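Local structure of hypothetical protein, similar to alpha-acetolactate decarboxylase (Staphylococcus aureus subsp. aureus, 1XV2) at residues His11-Leu14 against Gly15-Met18; Ile39-Leu42 against Thr43-Gly47. The protein is probably a zinc-containing alpha-acetolactate decarboxylase, an enzyme that converts alpha-acetolactate to acetoin with loss of carbon dioxide. All coordinates share one frame; numbering follows the deposited sequence.

Contact 1: His11-Leu14 against Gly15-Met18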
loop_
_atom_site.group_PDB
_atom_site.type_symbol
_atom_site.label_atom_id
_atom_site.label_comp_id
_atom_site.label_asym_id
_atom_site.label_seq_id
_atom_site.Cartn_x
_atom_site.Cartn_y
_atom_site.Cartn_z
ATOM N N HIS A 11 -7.384 -4.672 -5.808
ATOM C CA HIS A 11 -7.954 -5.765 -5.036
ATOM C C HIS A 11 -6.866 -6.821 -4.940
ATOM O O HIS A 11 -6.433 -7.369 -5.956
ATOM C CB HIS A 11 -9.183 -6.356 -5.730
ATOM C CG HIS A 11 -9.718 -7.578 -5.049
ATOM N ND1 HIS A 11 -10.441 -7.522 -3.875
ATOM C CD2 HIS A 11 -9.575 -8.893 -5.340
ATOM C CE1 HIS A 11 -10.716 -8.750 -3.473
ATOM N NE2 HIS A 11 -10.201 -9.599 -4.343
ATOM N N GLY A 12 -6.425 -7.105 -3.720
ATOM C CA GLY A 12 -5.366 -8.080 -3.541
ATOM C C GLY A 12 -4.062 -7.421 -3.934
ATOM O O GLY A 12 -4.047 -6.235 -4.279
ATOM N N THR A 13 -2.966 -8.172 -3.891
ATOM C CA THR A 13 -1.659 -7.621 -4.238
ATOM C C THR A 13 -0.861 -8.565 -5.132
ATOM O O THR A 13 -1.164 -9.752 -5.229
ATOM C CB THR A 13 -0.832 -7.326 -2.971
ATOM O OG1 THR A 13 -0.598 -8.547 -2.262
ATOM C CG2 THR A 13 -1.575 -6.368 -2.056
ATOM N N LEU A 14 0.165 -8.032 -5.784
ATOM C CA LEU A 14 0.997 -8.841 -6.665
ATOM C C LEU A 14 1.850 -9.828 -5.875
ATOM O O LEU A 14 2.007 -10.978 -6.272
ATOM C CB LEU A 14 1.899 -7.943 -7.511
ATOM C CG LEU A 14 2.852 -8.668 -8.465
ATOM C CD1 LEU A 14 2.057 -9.556 -9.406
ATOM C CD2 LEU A 14 3.667 -7.648 -9.239
ATOM N N GLY A 15 2.389 -9.372 -4.751
ATOM C CA GLY A 15 3.222 -10.232 -3.930
ATOM C C GLY A 15 2.502 -11.450 -3.376
ATOM O O GLY A 15 3.074 -12.535 -3.321
ATOM N N THR A 16 1.254 -11.273 -2.954
ATOM C CA THR A 16 0.465 -12.370 -2.407
ATOM C C THR A 16 0.019 -13.311 -3.527
ATOM O O THR A 16 -0.121 -14.516 -3.317
ATOM C CB THR A 16 -0.776 -11.842 -1.642
ATOM O OG1 THR A 16 -0.348 -11.110 -0.485
ATOM C CG2 THR A 16 -1.670 -12.992 -1.203
ATOM N N LEU A 17 -0.212 -12.760 -4.715
ATOM C CA LEU A 17 -0.603 -13.587 -5.850
ATOM C C LEU A 17 0.608 -14.469 -6.161
ATOM O O LEU A 17 0.482 -15.686 -6.289
ATOM C CB LEU A 17 -0.941 -12.720 -7.071
ATOM C CG LEU A 17 -1.576 -13.451 -8.262
ATOM C CD1 LEU A 17 -3.038 -13.739 -7.949
ATOM C CD2 LEU A 17 -1.466 -12.600 -9.528
HETATM N N MSE A 18 1.781 -13.842 -6.263
HETATM C CA MSE A 18 3.027 -14.554 -6.552
HETATM C C MSE A 18 3.279 -15.659 -5.533
HETATM O O MSE A 18 3.887 -16.683 -5.846
HETATM C CB MSE A 18 4.217 -13.586 -6.529
HETATM C CG MSE A 18 4.235 -12.542 -7.631
HETATM SE SE MSE A 18 4.492 -13.279 -9.403
HETATM C CE MSE A 18 6.350 -13.742 -9.284
HETATM O O HOH W 1 -1.708 -9.040 0.350
#
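Thr13 OG1 is approached by three groups, all belonging to the first turn of helix 14-18 or to a water beside it. The backbone N of Thr16 donates to Thr13 OG1 in a weak capping bond of 3.4 Å. A water lies 2.9 Å from Thr13 OG1 and 2.6 Å from Thr16 OG1, linking the two hydroxyls, which themselves stand 3.1 Å apart as the side chains pass at a slant. Holding OG1 between the backbone N and the carbonyl carbon (chi1 62°), Thr13 turns its hydroxyl forward over the helix start. Thr16 OG1 also hydrogen-bonds the hydroxyl of Tyr226. Leu166 of the second subunit packs on both threonines, which brings this helix start to the dimer contact.

One step along, the backbone takes over. Leu17 N reaches Thr13 O at 3.2 Å, and Met18 N makes the shorter, straighter bond to Leu14 O, 2.9 Å with an N-H...O angle of 168°.

On another side of the turn, Leu14 and the selenomethionine at position 18 run side by side in the same direction, Leu14 CD1 lying 4.1 Å from Met18 CG. The leucine extends with CG opposite its backbone N (chi1 179°), whereas Met18 folds at both chi2 and chi3. Helix 229-236 covers this pair, Ile233 touching both residues, and the Leu14 side chain is about 7 Å from the zinc ion. Accepting from the amide three residues ahead, with the first i to i+4 bond starting from its own carbonyl, marks Thr13 as the N-cap of helix 14-18, with a weak side-chain bond.

Contact 2: Ile39-Leu42 against Thr43-Gly47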
loop_
_atom_site.group_PDB
_atom_site.type_symbol
_atom_site.label_atom_id
_atom_site.label_comp_id
_atom_site.label_asym_id
_atom_site.label_seq_id
_atom_site.Cartn_x
_atom_site.Cartn_y
_atom_site.Cartn_z
ATOM N N ILE A 39 -6.166 -3.757 -15.296
ATOM C CA ILE A 39 -5.658 -5.079 -15.614
ATOM C C ILE A 39 -5.957 -6.040 -14.473
ATOM O O ILE A 39 -6.185 -5.620 -13.340
ATOM C CB ILE A 39 -4.137 -5.031 -15.806
ATOM C CG1 ILE A 39 -3.478 -4.574 -14.500
ATOM C CG2 ILE A 39 -3.785 -4.069 -16.927
ATOM C CD1 ILE A 39 -1.987 -4.373 -14.594
ATOM N N ALA A 40 -5.934 -7.331 -14.776
ATOM C CA ALA A 40 -6.188 -8.356 -13.773
ATOM C C ALA A 40 -6.003 -9.739 -14.378
ATOM O O ALA A 40 -5.406 -9.897 -15.444
ATOM C CB ALA A 40 -7.613 -8.211 -13.219
ATOM N N THR A 41 -6.509 -10.740 -13.672
ATOM C CA THR A 41 -6.458 -12.116 -14.125
ATOM C C THR A 41 -7.613 -12.826 -13.431
ATOM O O THR A 41 -8.264 -12.243 -12.557
ATOM C CB THR A 41 -5.117 -12.787 -13.775
ATOM O OG1 THR A 41 -5.147 -14.154 -14.210
ATOM C CG2 THR A 41 -4.841 -12.713 -12.276
ATOM N N LEU A 42 -7.889 -14.064 -13.821
ATOM C CA LEU A 42 -8.995 -14.801 -13.218
ATOM C C LEU A 42 -8.533 -15.817 -12.184
ATOM O O LEU A 42 -7.340 -15.977 -11.946
ATOM C CB LEU A 42 -9.804 -15.511 -14.306
ATOM C CG LEU A 42 -10.380 -14.614 -15.405
ATOM C CD1 LEU A 42 -11.186 -15.462 -16.370
ATOM C CD2 LEU A 42 -11.253 -13.527 -14.791
ATOM N N THR A 43 -9.491 -16.503 -11.570
ATOM C CA THR A 43 -9.181 -17.509 -10.565
ATOM C C THR A 43 -8.101 -18.440 -11.108
ATOM O O THR A 43 -8.129 -18.810 -12.279
ATOM C CB THR A 43 -10.447 -18.321 -10.198
ATOM O OG1 THR A 43 -11.453 -17.430 -9.699
ATOM C CG2 THR A 43 -10.132 -19.360 -9.136
ATOM N N GLY A 44 -7.145 -18.799 -10.252
ATOM C CA GLY A 44 -6.054 -19.668 -10.657
ATOM C C GLY A 44 -5.067 -18.916 -11.529
ATOM O O GLY A 44 -4.170 -19.511 -12.133
ATOM N N SER A 45 -5.230 -17.595 -11.567
ATOM C CA SER A 45 -4.401 -16.705 -12.375
ATOM C C SER A 45 -4.589 -17.103 -13.828
ATOM O O SER A 45 -3.639 -17.155 -14.610
ATOM C CB SER A 45 -2.923 -16.810 -11.994
ATOM O OG SER A 45 -2.173 -15.786 -12.635
ATOM N N ASP A 46 -5.837 -17.394 -14.175
ATOM C CA ASP A 46 -6.171 -17.803 -15.524
ATOM C C ASP A 46 -6.214 -16.650 -16.516
ATOM O O ASP A 46 -7.093 -15.791 -16.459
ATOM C CB ASP A 46 -7.513 -18.538 -15.538
ATOM C CG ASP A 46 -8.010 -18.820 -16.948
ATOM O OD1 ASP A 46 -7.198 -19.256 -17.793
ATOM O OD2 ASP A 46 -9.212 -18.608 -17.208
ATOM N N GLY A 47 -5.241 -16.635 -17.418
ATOM C CA GLY A 47 -5.206 -15.622 -18.450
ATOM C C GLY A 47 -4.893 -14.192 -18.067
ATOM O O GLY A 47 -4.315 -13.906 -17.018
#
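Peptide carbonyls carry the polar side of the contact that Thr41 and Leu42 make with Asp46 and Gly47, and each is approached from above its plane. Thr41 OG1 donates to Gly47 O at 2.9 Å, standing 44° out of that carbonyl plane; with OG1 anti to its backbone N, the hydroxyl is carried across to the returning chain. Leu42 O takes Asp46 N at 3.0 Å, steeply above its plane, and also a weak, bent bond from Ser45 N. In return Leu42 N gives a long bond of 3.3 Å to Asp46 O, whose second donor is His58 NE2.

Ser45 and Asp46 thus both face Leu42, forming a G1 beta bulge; Ser45 adopts a positive phi of 61° there. The Asp46 carboxylate runs alongside Leu42, OD2 meeting CD1 at 3.8 Å. On the other side of the chain, Thr41 CG2 lies 4.0 Å from Ser45 CA.

The main-chain bonds at the reversal between strands 37-42 and 48-52 are therefore long, weak or out of plane, while the Thr41 hydroxyl, its side chain about 7 Å from the zinc ion, has its proton committed to Gly47 O.

In the fold
Contact 1 and contact 2 show two ways in which a strand of the same mixed sheet can end: strand 7-11 passes into a capped helix, strand 37-42 into a bulged reversal. Their centres are 11 Å apart, and strand 77-80 lies between the two strands in the sheet. Both are largely buried, and Leu139 touches residues of each. A different threonine hydroxyl serves each: Thr13 as a weak acceptor from a helix amide, Thr41 as a donor to a carbonyl. Contact 1 also meets the second subunit, whereas contact 2 stays within its own chain, where Ile39 packs on the zinc ligands His176 and His178.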